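Local coordinates for NS3-like protein (Alongshan virus, PDB 6M40), which probably hydrolyses ATP and other ribonucleoside triphosphates to drive RNA unwinding, as the helicase portion of a larger viral protein, at residues A193-V199 with G245-T251; A182-Y186 with D263-D267; M335-L340 with P360-Y366. All coordinates share one frame; numbering follows the deposited sequence.

In the fold
Contacts 1 and 2 lie in the second RecA-like domain of the helicase and share a sheet. Strand 194-198 of contact 1 lies beside strand 264-276 of contact 2, and R194 O sits 2.8 Å from D263 N, a probable hydrogen bond. Their centres are about 8 Å apart, and along the chain contact 1 is nested within the loop that contact 2 closes. Contact 3 packs two helices on the opposite side of the chain's centre, with its centre about 40 Å from that of contact 1 and about 44 Å from that of contact 2. Its nearest atoms are about 23 Å from those of contact 1. None of the contacts uses the six-stranded parallel sheet of the first RecA-like domain.

Contact 1 (A193-V199 with G245-T251); sequences ARVAVFV and GMCVVTT
V197 O takes the backbone N-H of T250 at 2.8 Å and also faces the CA of V249. On the next rung T250 O accepts V199 N, again at 2.8 Å. Further back, V195 is bonded through both its backbone N and its O: the N donates to M246 O, and the O receives V248 N at 2.9 Å. Five parallel bridges thus run in step from R194-M246 to F198-T250, joining two neighbouring strands of the second RecA-like domain. The strand 246-250 runs straight into a sequence resembling motif V of superfamily 2 helicases.

On the face carrying F198, T250 CG2 sits over the phenyl ring, 3.9 Å from its centroid and displaced toward the rim, while T251 O approaches the ring's edge. F198 CG lies anti to its own carbonyl carbon (chi1 -88°), which lays the ring alongside the threonine. Farther along this face the methyl of selenomethionine M246 rests on R194 CD; the guanidinium beyond pairs with D261. On the other face C247 SG lies between V195 CG1 (3.7 Å) and V197 CG2 (3.6 Å), and helix 208-216 covers C247 and V249.

Contact 2 (A182-Y186 with D263-D267); sequences AVRKY and DAVFD
A helix packed on a central strand, as in the layered RecA-like fold, brings A182, V183 and Y186 of helix 179-189 against A264 and F266. The helix segment and strand 264-267 run nearly antiparallel, at 161°, with axes 10.5 Å apart at closest approach. F266 is the strand's main projection into this interface. Its CG stands anti to its own carbonyl carbon, and the ring reaches across to the helix, where three residues meet it from different directions. V183 CG2 comes down over the centre of one face, a CH-pi contact almost along the ring normal.

Y186 meets the edge instead: its CB lies 3.7 Å from F266 CZ, near the phenyl plane. The two rings stand almost perpendicular, at 88°, in an offset edge-to-face pair with centroids 5.6 Å apart, the rim of F266 turned to a face of Y186. A182 O, which also accepts Y186 N within the helix, approaches F266 CE2 at 3.6 Å. One turn on from V183, with CG anti to the backbone N (chi1 -168°), the tyrosine ring extends over the start of the strand, and A264 CB lies 3.7 Å from Y186 CZ. No hydrogen bond crosses the interface, which is held by packing of apolar and aromatic groups.

Beyond it, F266 stacks on Y309 of strand 306-311 and Y186 on H190. V195 of strand 194-198, the strand that follows this helix in the chain, touches Y186, A264 and F266, carrying the packing on to the adjoining strand.

Contact 3 (M335-L340 with P360-Y366); sequences MCLRAL and PSKDQVY
V365 points from helix 362-371 at helix 328-339, and each outer atom of its side chain finds a different partner there. CB lies 4.3 Å from C336 SG. The branch CG1, anti to the carbonyl carbon with chi1 at -40°, reaches A339 CB at 3.9 Å and also faces C336 CA. CG2, the second branch, turns to L340 CD2 at 4.2 Å. That leucine methyl continues outward to Y366 CE1 at 3.7 Å and also comes near K362 CG, so this one methyl sits among K362, V365 and Y366, which lie within about one turn of each other.

The two helix segments cross at -133° with axes 9.0 Å apart, and the small residue A339 sits where the backbones come nearest. Its methyl packs on backbone as much as on side chains, 3.7 Å from K362 N and close to P360 O. At the far end the chain of selenomethionine M335 bends at its last torsion and brings CE against P360 CD and CG, meeting the proline at about a right angle.

S361 occupies the N-cap position just ahead of helix 362-371. S361 N donates to Q364 OE1 at 3.0 Å in the carbonyl plane on a lone pair, so the side chain three residues on folds back over the start of the helix, while S361 OG bonds to A386 O.

M335 and C336 also touch L377 of helix 377-383, whereas C336 and L337 meet V127 and A130 of helix 123-136. Helix 328-339 thus lies between helix 377-383 and helix 123-136, while Q364 of helix 362-371 also touches M381.

Contact 1 (A193-V199 with G245-T251)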
ATOM      1  N   ALA A 193      13.912   8.608  23.128  1.00 83.77           N
ATOM      2  CA  ALA A 193      13.484   7.337  22.565  1.00 84.55           C
ATOM      3  C   ALA A 193      13.607   7.415  21.048  1.00 80.52           C
ATOM      4  O   ALA A 193      13.944   8.460  20.477  1.00 80.46           O
ATOM      5  CB  ALA A 193      12.048   6.992  22.981  1.00 83.04           C
ATOM      6  N   ARG A 194      13.352   6.288  20.396  1.00 85.60           N
ATOM      7  CA  ARG A 194      13.129   6.259  18.959  1.00 82.00           C
ATOM      8  C   ARG A 194      11.651   6.534  18.704  1.00 81.68           C
ATOM      9  O   ARG A 194      10.789   5.785  19.175  1.00 80.28           O
ATOM     10  CB  ARG A 194      13.532   4.909  18.381  1.00 91.88           C
ATOM     11  CG  ARG A 194      15.016   4.716  18.080  1.00 98.43           C
ATOM     12  CD  ARG A 194      15.149   3.471  17.211  1.00113.47           C
ATOM     13  NE  ARG A 194      16.473   3.255  16.642  1.00119.79           N
ATOM     14  CZ  ARG A 194      16.816   2.154  15.976  1.00126.38           C
ATOM     15  NH1 ARG A 194      15.931   1.180  15.809  1.00132.38           N
ATOM     16  NH2 ARG A 194      18.038   2.025  15.481  1.00129.22           N
ATOM     17  N   VAL A 195      11.357   7.607  17.972  1.00 80.09           N
ATOM     18  CA  VAL A 195       9.988   8.060  17.769  1.00 80.51           C
ATOM     19  C   VAL A 195       9.752   8.305  16.280  1.00 75.69           C
ATOM     20  O   VAL A 195      10.687   8.511  15.503  1.00 75.24           O
ATOM     21  CB  VAL A 195       9.687   9.329  18.610  1.00 76.28           C
ATOM     22  CG1 VAL A 195       9.145  10.454  17.740  1.00 74.98           C
ATOM     23  CG2 VAL A 195       8.727   8.999  19.730  1.00 76.50           C
ATOM     24  N   ALA A 196       8.476   8.283  15.883  1.00 73.42           N
ATOM     25  CA  ALA A 196       8.093   8.524  14.496  1.00 72.46           C
ATOM     26  C   ALA A 196       6.772   9.275  14.403  1.00 67.89           C
ATOM     27  O   ALA A 196       5.824   8.992  15.144  1.00 67.10           O
ATOM     28  CB  ALA A 196       7.967   7.217  13.707  1.00 75.37           C
ATOM     29  N   VAL A 197       6.702  10.200  13.450  1.00 68.45           N
ATOM     30  CA  VAL A 197       5.518  11.019  13.216  1.00 68.43           C
ATOM     31  C   VAL A 197       5.001  10.744  11.810  1.00 69.82           C
ATOM     32  O   VAL A 197       5.745  10.880  10.831  1.00 70.78           O
ATOM     33  CB  VAL A 197       5.825  12.518  13.389  1.00 66.53           C
ATOM     34  CG1 VAL A 197       4.527  13.309  13.511  1.00 60.05           C
ATOM     35  CG2 VAL A 197       6.713  12.735  14.595  1.00 75.76           C
ATOM     36  N   PHE A 198       3.725  10.381  11.708  1.00 69.13           N
ATOM     37  CA  PHE A 198       3.081  10.116  10.425  1.00 72.95           C
ATOM     38  C   PHE A 198       2.312  11.360   9.995  1.00 69.04           C
ATOM     39  O   PHE A 198       1.285  11.707  10.589  1.00 64.16           O
ATOM     40  CB  PHE A 198       2.177   8.891  10.521  1.00 71.91           C
ATOM     41  CG  PHE A 198       2.895   7.598  10.247  1.00 70.65           C
ATOM     42  CD1 PHE A 198       3.284   7.278   8.955  1.00 73.43           C
ATOM     43  CD2 PHE A 198       3.182   6.703  11.270  1.00 70.86           C
ATOM     44  CE1 PHE A 198       3.948   6.095   8.686  1.00 78.75           C
ATOM     45  CE2 PHE A 198       3.844   5.519  10.999  1.00 75.98           C
ATOM     46  CZ  PHE A 198       4.223   5.219   9.710  1.00 80.41           C
ATOM     47  N   VAL A 199       2.810  12.006   8.945  1.00 75.50           N
ATOM     48  CA  VAL A 199       2.355  13.317   8.488  1.00 76.05           C
ATOM     49  C   VAL A 199       1.728  13.179   7.103  1.00 75.21           C
ATOM     50  O   VAL A 199       2.219  12.390   6.284  1.00 80.99           O
ATOM     51  CB  VAL A 199       3.534  14.307   8.492  1.00 76.47           C
ATOM     52  CG1 VAL A 199       3.326  15.416   7.477  1.00 77.29           C
ATOM     53  CG2 VAL A 199       3.737  14.870   9.891  1.00 72.06           C
ATOM     54  N   GLY A 245      18.307  11.342  20.726  1.00 91.26           N
ATOM     55  CA  GLY A 245      16.950  11.031  20.305  1.00 90.99           C
ATOM     56  C   GLY A 245      16.755  11.112  18.802  1.00 84.65           C
ATOM     57  O   GLY A 245      17.361  11.936  18.112  1.00 83.78           O
HETATM   58  N   MSE A 246      15.881  10.255  18.289  1.00 79.51           N
HETATM   59  CA  MSE A 246      15.571  10.257  16.862  1.00 84.96           C
HETATM   60  C   MSE A 246      14.082  10.444  16.590  1.00 75.87           C
HETATM   61  O   MSE A 246      13.244   9.785  17.207  1.00 75.25           O
HETATM   62  CB  MSE A 246      16.034   8.952  16.218  1.00 85.15           C
HETATM   63  CG  MSE A 246      15.201   8.570  15.009  1.00 77.98           C
HETATM   64 SE   MSE A 246      15.872   6.977  14.089  1.00100.28          SE
HETATM   65  CE  MSE A 246      14.568   5.677  14.778  1.00 89.24           C
ATOM     66  N   CYS A 247      13.754  11.299  15.626  1.00 80.71           N
ATOM     67  CA  CYS A 247      12.361  11.540  15.255  1.00 83.57           C
ATOM     68  C   CYS A 247      12.195  11.368  13.749  1.00 77.75           C
ATOM     69  O   CYS A 247      12.538  12.259  12.970  1.00 78.79           O
ATOM     70  CB  CYS A 247      11.913  12.928  15.698  1.00 82.74           C
ATOM     71  SG  CYS A 247      10.134  13.206  15.523  1.00 76.47           S
ATOM     72  N   VAL A 248      11.652  10.223  13.351  1.00 75.68           N
ATOM     73  CA  VAL A 248      11.261   9.996  11.967  1.00 83.18           C
ATOM     74  C   VAL A 248       9.965  10.754  11.708  1.00 78.49           C
ATOM     75  O   VAL A 248       8.928  10.447  12.299  1.00 73.47           O
ATOM     76  CB  VAL A 248      11.085   8.508  11.669  1.00 82.59           C
ATOM     77  CG1 VAL A 248      10.572   8.309  10.243  1.00 85.31           C
ATOM     78  CG2 VAL A 248      12.394   7.759  11.864  1.00 81.40           C
ATOM     79  N   VAL A 249      10.031  11.763  10.846  1.00 80.67           N
ATOM     80  CA  VAL A 249       8.847  12.412  10.303  1.00 82.79           C
ATOM     81  C   VAL A 249       8.642  11.830   8.911  1.00 85.60           C
ATOM     82  O   VAL A 249       9.487  12.015   8.026  1.00 90.81           O
ATOM     83  CB  VAL A 249       8.998  13.942  10.262  1.00 84.40           C
ATOM     84  CG1 VAL A 249       7.639  14.593  10.088  1.00 83.80           C
ATOM     85  CG2 VAL A 249       9.679  14.435  11.532  1.00 79.75           C
ATOM     86  N   THR A 250       7.530  11.127   8.708  1.00 82.85           N
ATOM     87  CA  THR A 250       7.355  10.310   7.518  1.00 92.14           C
ATOM     88  C   THR A 250       5.973  10.504   6.916  1.00 88.55           C
ATOM     89  O   THR A 250       4.995  10.770   7.618  1.00 79.96           O
ATOM     90  CB  THR A 250       7.584   8.816   7.834  1.00 92.28           C
ATOM     91  OG1 THR A 250       7.230   8.004   6.705  1.00 96.28           O
ATOM     92  CG2 THR A 250       6.761   8.384   9.046  1.00 81.36           C
ATOM     93  N   THR A 251       5.919  10.393   5.586  1.00100.66           N
ATOM     94  CA  THR A 251       4.672  10.217   4.848  1.00 96.90           C
ATOM     95  C   THR A 251       4.331   8.742   4.922  1.00 95.57           C
ATOM     96  O   THR A 251       4.908   8.030   5.746  1.00 97.78           O
ATOM     97  CB  THR A 251       4.815  10.702   3.415  1.00100.56           C
ATOM     98  OG1 THR A 251       5.605   9.778   2.657  1.00111.37           O
ATOM     99  CG2 THR A 251       5.505  12.071   3.402  1.00 97.29           C
TER

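Contact 2 (A182-Y186 with D263-D267)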
ATOM      1  N   ALA A 182       2.689  17.644  21.722  1.00 87.18           N
ATOM      2  CA  ALA A 182       2.625  16.331  22.353  1.00 84.65           C
ATOM      3  C   ALA A 182       3.952  15.598  22.221  1.00 82.61           C
ATOM      4  O   ALA A 182       4.283  14.754  23.065  1.00 82.80           O
ATOM      5  CB  ALA A 182       1.494  15.502  21.746  1.00 82.09           C
ATOM      6  N   VAL A 183       4.718  15.902  21.170  1.00 82.76           N
ATOM      7  CA  VAL A 183       6.075  15.385  21.051  1.00 79.12           C
ATOM      8  C   VAL A 183       7.045  16.158  21.935  1.00 80.75           C
ATOM      9  O   VAL A 183       8.139  15.660  22.227  1.00 80.82           O
ATOM     10  CB  VAL A 183       6.521  15.414  19.580  1.00 81.98           C
ATOM     11  CG1 VAL A 183       8.032  15.291  19.476  1.00 79.52           C
ATOM     12  CG2 VAL A 183       5.833  14.304  18.799  1.00 84.40           C
ATOM     13  N   ARG A 184       6.696  17.376  22.347  1.00 84.42           N
ATOM     14  CA  ARG A 184       7.498  18.060  23.354  1.00 84.23           C
ATOM     15  C   ARG A 184       7.231  17.479  24.735  1.00 85.40           C
ATOM     16  O   ARG A 184       8.166  17.148  25.471  1.00 88.40           O
ATOM     17  CB  ARG A 184       7.214  19.561  23.334  1.00 89.42           C
ATOM     18  CG  ARG A 184       7.882  20.276  22.174  1.00 95.16           C
ATOM     19  CD  ARG A 184       7.518  21.750  22.112  1.00105.26           C
ATOM     20  NE  ARG A 184       7.616  22.253  20.745  1.00112.09           N
ATOM     21  CZ  ARG A 184       7.530  23.533  20.404  1.00119.17           C
ATOM     22  NH1 ARG A 184       7.361  24.459  21.330  1.00117.49           N
ATOM     23  NH2 ARG A 184       7.625  23.884  19.131  1.00114.27           N
ATOM     24  N   LYS A 185       5.953  17.343  25.095  1.00 83.12           N
ATOM     25  CA  LYS A 185       5.596  16.663  26.335  1.00 83.23           C
ATOM     26  C   LYS A 185       6.349  15.343  26.461  1.00 82.62           C
ATOM     27  O   LYS A 185       6.950  15.053  27.502  1.00 85.10           O
ATOM     28  CB  LYS A 185       4.082  16.436  26.378  1.00 86.35           C
ATOM     29  CG  LYS A 185       3.389  17.017  27.596  1.00 87.51           C
ATOM     30  CD  LYS A 185       1.962  16.492  27.722  1.00100.09           C
ATOM     31  CE  LYS A 185       0.918  17.581  27.502  1.00101.59           C
ATOM     32  NZ  LYS A 185      -0.383  17.252  28.156  1.00 95.10           N
ATOM     33  N   TYR A 186       6.338  14.537  25.392  1.00 78.02           N
ATOM     34  CA  TYR A 186       7.026  13.248  25.399  1.00 81.30           C
ATOM     35  C   TYR A 186       8.536  13.425  25.554  1.00 81.53           C
ATOM     36  O   TYR A 186       9.181  12.677  26.297  1.00 77.65           O
ATOM     37  CB  TYR A 186       6.686  12.484  24.109  1.00 75.22           C
ATOM     38  CG  TYR A 186       7.089  11.018  24.063  1.00 73.34           C
ATOM     39  CD1 TYR A 186       8.376  10.644  23.708  1.00 71.20           C
ATOM     40  CD2 TYR A 186       6.169  10.008  24.338  1.00 75.14           C
ATOM     41  CE1 TYR A 186       8.751   9.307  23.652  1.00 69.98           C
ATOM     42  CE2 TYR A 186       6.539   8.663  24.286  1.00 73.17           C
ATOM     43  CZ  TYR A 186       7.829   8.324  23.941  1.00 70.13           C
ATOM     44  OH  TYR A 186       8.212   7.002  23.881  1.00 67.40           O
ATOM     45  N   ASP A 263       9.981   3.145  19.634  1.00 86.06           N
ATOM     46  CA  ASP A 263       9.283   3.063  20.907  1.00 84.33           C
ATOM     47  C   ASP A 263       7.940   3.793  20.942  1.00 80.67           C
ATOM     48  O   ASP A 263       7.136   3.511  21.834  1.00 80.99           O
ATOM     49  CB  ASP A 263      10.170   3.621  22.041  1.00 84.66           C
ATOM     50  CG  ASP A 263      11.533   2.936  22.136  1.00 85.65           C
ATOM     51  OD1 ASP A 263      11.604   1.690  22.065  1.00 88.92           O
ATOM     52  OD2 ASP A 263      12.544   3.651  22.301  1.00 78.18           O
ATOM     53  N   ALA A 264       7.673   4.718  20.017  1.00 83.35           N
ATOM     54  CA  ALA A 264       6.390   5.421  20.014  1.00 76.06           C
ATOM     55  C   ALA A 264       6.072   5.954  18.623  1.00 72.52           C
ATOM     56  O   ALA A 264       6.960   6.135  17.787  1.00 74.34           O
ATOM     57  CB  ALA A 264       6.377   6.574  21.028  1.00 73.06           C
ATOM     58  N   VAL A 265       4.788   6.248  18.409  1.00 72.82           N
ATOM     59  CA  VAL A 265       4.267   6.730  17.130  1.00 69.58           C
ATOM     60  C   VAL A 265       3.286   7.867  17.389  1.00 67.09           C
ATOM     61  O   VAL A 265       2.372   7.727  18.206  1.00 69.91           O
ATOM     62  CB  VAL A 265       3.569   5.602  16.343  1.00 69.19           C
ATOM     63  CG1 VAL A 265       2.605   6.176  15.314  1.00 71.19           C
ATOM     64  CG2 VAL A 265       4.584   4.690  15.677  1.00 70.98           C
ATOM     65  N   PHE A 266       3.457   8.982  16.683  1.00 67.47           N
ATOM     66  CA  PHE A 266       2.528  10.108  16.747  1.00 71.31           C
ATOM     67  C   PHE A 266       1.777  10.212  15.426  1.00 69.90           C
ATOM     68  O   PHE A 266       2.395  10.367  14.367  1.00 71.48           O
ATOM     69  CB  PHE A 266       3.267  11.408  17.058  1.00 75.77           C
ATOM     70  CG  PHE A 266       3.794  11.468  18.453  1.00 73.90           C
ATOM     71  CD1 PHE A 266       5.007  10.886  18.771  1.00 76.24           C
ATOM     72  CD2 PHE A 266       3.065  12.084  19.456  1.00 74.26           C
ATOM     73  CE1 PHE A 266       5.493  10.928  20.062  1.00 73.55           C
ATOM     74  CE2 PHE A 266       3.546  12.130  20.745  1.00 82.15           C
ATOM     75  CZ  PHE A 266       4.763  11.551  21.048  1.00 78.62           C
ATOM     76  N   ASP A 267       0.450  10.122  15.486  1.00 70.74           N
ATOM     77  CA  ASP A 267      -0.389  10.033  14.296  1.00 65.98           C
ATOM     78  C   ASP A 267      -1.129  11.348  14.096  1.00 64.82           C
ATOM     79  O   ASP A 267      -1.956  11.739  14.924  1.00 68.08           O
ATOM     80  CB  ASP A 267      -1.377   8.873  14.411  1.00 66.55           C
ATOM     81  CG  ASP A 267      -1.788   8.305  13.054  1.00 74.11           C
ATOM     82  OD1 ASP A 267      -1.723   9.026  12.030  1.00 69.76           O
ATOM     83  OD2 ASP A 267      -2.185   7.119  13.010  1.00 78.22           O
TER

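Contact 3 (M335-L340 with P360-Y366)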
HETATM    1  N   MSE A 335     -11.313   0.882 -13.160  1.00 48.13           N
HETATM    2  CA  MSE A 335     -11.111   1.026 -14.595  1.00 46.74           C
HETATM    3  C   MSE A 335     -10.466  -0.238 -15.161  1.00 48.32           C
HETATM    4  O   MSE A 335     -10.908  -0.764 -16.175  1.00 52.12           O
HETATM    5  CB  MSE A 335     -10.259   2.255 -14.898  1.00 48.96           C
HETATM    6  CG  MSE A 335     -11.022   3.562 -14.819  1.00 52.82           C
HETATM    7 SE   MSE A 335      -9.808   5.081 -15.050  1.00 80.34          SE
HETATM    8  CE  MSE A 335      -9.342   4.854 -16.965  1.00 61.38           C
ATOM      9  N   CYS A 336      -9.426  -0.727 -14.483  1.00 47.55           N
ATOM     10  CA  CYS A 336      -8.771  -1.959 -14.909  1.00 45.62           C
ATOM     11  C   CYS A 336      -9.687  -3.158 -14.756  1.00 45.73           C
ATOM     12  O   CYS A 336      -9.711  -4.037 -15.618  1.00 42.62           O
ATOM     13  CB  CYS A 336      -7.501  -2.211 -14.096  1.00 45.29           C
ATOM     14  SG  CYS A 336      -6.298  -0.891 -14.112  1.00 46.74           S
ATOM     15  N   LEU A 337     -10.411  -3.233 -13.638  1.00 51.61           N
ATOM     16  CA  LEU A 337     -11.290  -4.370 -13.397  1.00 49.75           C
ATOM     17  C   LEU A 337     -12.404  -4.431 -14.430  1.00 49.03           C
ATOM     18  O   LEU A 337     -12.851  -5.523 -14.791  1.00 50.50           O
ATOM     19  CB  LEU A 337     -11.871  -4.288 -11.984  1.00 50.51           C
ATOM     20  CG  LEU A 337     -10.906  -4.489 -10.807  1.00 50.63           C
ATOM     21  CD1 LEU A 337     -11.504  -3.973  -9.497  1.00 54.42           C
ATOM     22  CD2 LEU A 337     -10.533  -5.952 -10.657  1.00 47.68           C
ATOM     23  N   ARG A 338     -12.853  -3.278 -14.936  1.00 46.58           N
ATOM     24  CA  ARG A 338     -13.949  -3.301 -15.896  1.00 45.65           C
ATOM     25  C   ARG A 338     -13.471  -3.756 -17.271  1.00 44.71           C
ATOM     26  O   ARG A 338     -14.167  -4.517 -17.953  1.00 47.40           O
ATOM     27  CB  ARG A 338     -14.609  -1.924 -15.982  1.00 47.04           C
ATOM     28  CG  ARG A 338     -15.935  -1.966 -16.705  1.00 49.39           C
ATOM     29  CD  ARG A 338     -16.644  -0.641 -16.664  1.00 51.81           C
ATOM     30  NE  ARG A 338     -17.482  -0.468 -15.481  1.00 48.38           N
ATOM     31  CZ  ARG A 338     -18.197   0.627 -15.243  1.00 48.97           C
ATOM     32  NH1 ARG A 338     -18.152   1.644 -16.094  1.00 63.10           N
ATOM     33  NH2 ARG A 338     -18.935   0.725 -14.151  1.00 50.50           N
ATOM     34  N   ALA A 339     -12.297  -3.276 -17.700  1.00 45.66           N
ATOM     35  CA  ALA A 339     -11.704  -3.743 -18.949  1.00 43.00           C
ATOM     36  C   ALA A 339     -11.506  -5.250 -18.939  1.00 43.95           C
ATOM     37  O   ALA A 339     -11.772  -5.924 -19.943  1.00 49.54           O
ATOM     38  CB  ALA A 339     -10.374  -3.034 -19.192  1.00 41.18           C
ATOM     39  N   LEU A 340     -11.025  -5.795 -17.823  1.00 45.16           N
ATOM     40  CA  LEU A 340     -10.846  -7.231 -17.682  1.00 46.84           C
ATOM     41  C   LEU A 340     -12.126  -7.952 -17.287  1.00 48.28           C
ATOM     42  O   LEU A 340     -12.088  -9.171 -17.087  1.00 48.25           O
ATOM     43  CB  LEU A 340      -9.767  -7.522 -16.641  1.00 50.08           C
ATOM     44  CG  LEU A 340      -8.433  -6.782 -16.745  1.00 51.32           C
ATOM     45  CD1 LEU A 340      -7.790  -6.739 -15.377  1.00 54.73           C
ATOM     46  CD2 LEU A 340      -7.491  -7.434 -17.741  1.00 54.58           C
ATOM     47  N   PRO A 360     -10.665   2.599 -20.601  1.00 53.32           N
ATOM     48  CA  PRO A 360      -9.576   1.929 -21.316  1.00 49.76           C
ATOM     49  C   PRO A 360     -10.007   0.551 -21.785  1.00 45.57           C
ATOM     50  O   PRO A 360     -11.019  -0.005 -21.346  1.00 44.86           O
ATOM     51  CB  PRO A 360      -8.457   1.851 -20.274  1.00 52.01           C
ATOM     52  CG  PRO A 360      -9.175   1.856 -18.961  1.00 51.49           C
ATOM     53  CD  PRO A 360     -10.409   2.695 -19.154  1.00 51.24           C
ATOM     54  N   SER A 361      -9.240   0.017 -22.720  1.00 46.53           N
ATOM     55  CA  SER A 361      -9.480  -1.303 -23.274  1.00 49.10           C
ATOM     56  C   SER A 361      -8.569  -2.307 -22.593  1.00 45.65           C
ATOM     57  O   SER A 361      -7.524  -1.947 -22.040  1.00 48.54           O
ATOM     58  CB  SER A 361      -9.242  -1.287 -24.777  1.00 50.49           C
ATOM     59  OG  SER A 361      -8.093  -0.516 -25.076  1.00 50.88           O
ATOM     60  N   LYS A 362      -8.989  -3.569 -22.625  1.00 44.41           N
ATOM     61  CA  LYS A 362      -8.229  -4.650 -22.016  1.00 43.11           C
ATOM     62  C   LYS A 362      -6.726  -4.458 -22.223  1.00 49.55           C
ATOM     63  O   LYS A 362      -5.947  -4.588 -21.275  1.00 50.57           O
ATOM     64  CB  LYS A 362      -8.702  -5.992 -22.579  1.00 44.64           C
ATOM     65  CG  LYS A 362      -8.133  -7.232 -21.905  1.00 49.05           C
ATOM     66  CD  LYS A 362      -8.746  -8.518 -22.475  1.00 61.92           C
ATOM     67  CE  LYS A 362      -8.144  -9.751 -21.805  1.00 63.74           C
ATOM     68  NZ  LYS A 362      -8.169 -10.984 -22.641  1.00 77.86           N
ATOM     69  N   ASP A 363      -6.304  -4.086 -23.433  1.00 48.52           N
ATOM     70  CA  ASP A 363      -4.874  -4.013 -23.712  1.00 46.79           C
ATOM     71  C   ASP A 363      -4.241  -2.712 -23.230  1.00 46.17           C
ATOM     72  O   ASP A 363      -3.087  -2.721 -22.796  1.00 46.83           O
ATOM     73  CB  ASP A 363      -4.594  -4.209 -25.208  1.00 55.08           C
ATOM     74  CG  ASP A 363      -5.789  -3.927 -26.082  1.00 56.08           C
ATOM     75  OD1 ASP A 363      -6.444  -2.894 -25.877  1.00 56.52           O
ATOM     76  OD2 ASP A 363      -6.064  -4.738 -26.984  1.00 56.20           O
ATOM     77  N   GLN A 364      -4.959  -1.591 -23.286  1.00 47.76           N
ATOM     78  CA  GLN A 364      -4.426  -0.394 -22.654  1.00 47.83           C
ATOM     79  C   GLN A 364      -4.120  -0.616 -21.179  1.00 46.03           C
ATOM     80  O   GLN A 364      -3.172  -0.026 -20.669  1.00 44.78           O
ATOM     81  CB  GLN A 364      -5.383   0.781 -22.781  1.00 49.75           C
ATOM     82  CG  GLN A 364      -5.681   1.233 -24.196  1.00 53.85           C
ATOM     83  CD  GLN A 364      -6.597   2.439 -24.220  1.00 51.82           C
ATOM     84  OE1 GLN A 364      -7.789   2.326 -23.951  1.00 51.94           O
ATOM     85  NE2 GLN A 364      -6.040   3.604 -24.526  1.00 52.59           N
ATOM     86  N   VAL A 365      -4.894  -1.457 -20.479  1.00 43.31           N
ATOM     87  CA  VAL A 365      -4.579  -1.682 -19.072  1.00 48.11           C
ATOM     88  C   VAL A 365      -3.526  -2.774 -18.924  1.00 44.92           C
ATOM     89  O   VAL A 365      -2.757  -2.741 -17.967  1.00 44.67           O
ATOM     90  CB  VAL A 365      -5.846  -1.971 -18.232  1.00 50.91           C
ATOM     91  CG1 VAL A 365      -7.025  -1.074 -18.645  1.00 48.95           C
ATOM     92  CG2 VAL A 365      -6.250  -3.450 -18.249  1.00 50.18           C
ATOM     93  N   TYR A 366      -3.419  -3.707 -19.881  1.00 46.70           N
ATOM     94  CA  TYR A 366      -2.294  -4.623 -19.901  1.00 45.84           C
ATOM     95  C   TYR A 366      -0.995  -3.863 -20.079  1.00 46.09           C
ATOM     96  O   TYR A 366      -0.048  -4.025 -19.295  1.00 50.57           O
ATOM     97  CB  TYR A 366      -2.458  -5.642 -21.019  1.00 43.89           C
ATOM     98  CG  TYR A 366      -3.118  -6.947 -20.593  1.00 48.15           C
ATOM     99  CD1 TYR A 366      -3.508  -7.176 -19.271  1.00 55.14           C
ATOM    100  CD2 TYR A 366      -3.314  -7.971 -21.506  1.00 50.67           C
ATOM    101  CE1 TYR A 366      -4.081  -8.367 -18.887  1.00 55.73           C
ATOM    102  CE2 TYR A 366      -3.892  -9.174 -21.119  1.00 55.11           C
ATOM    103  CZ  TYR A 366      -4.267  -9.363 -19.812  1.00 54.58           C
ATOM    104  OH  TYR A 366      -4.839 -10.563 -19.453  1.00 53.93           O
TER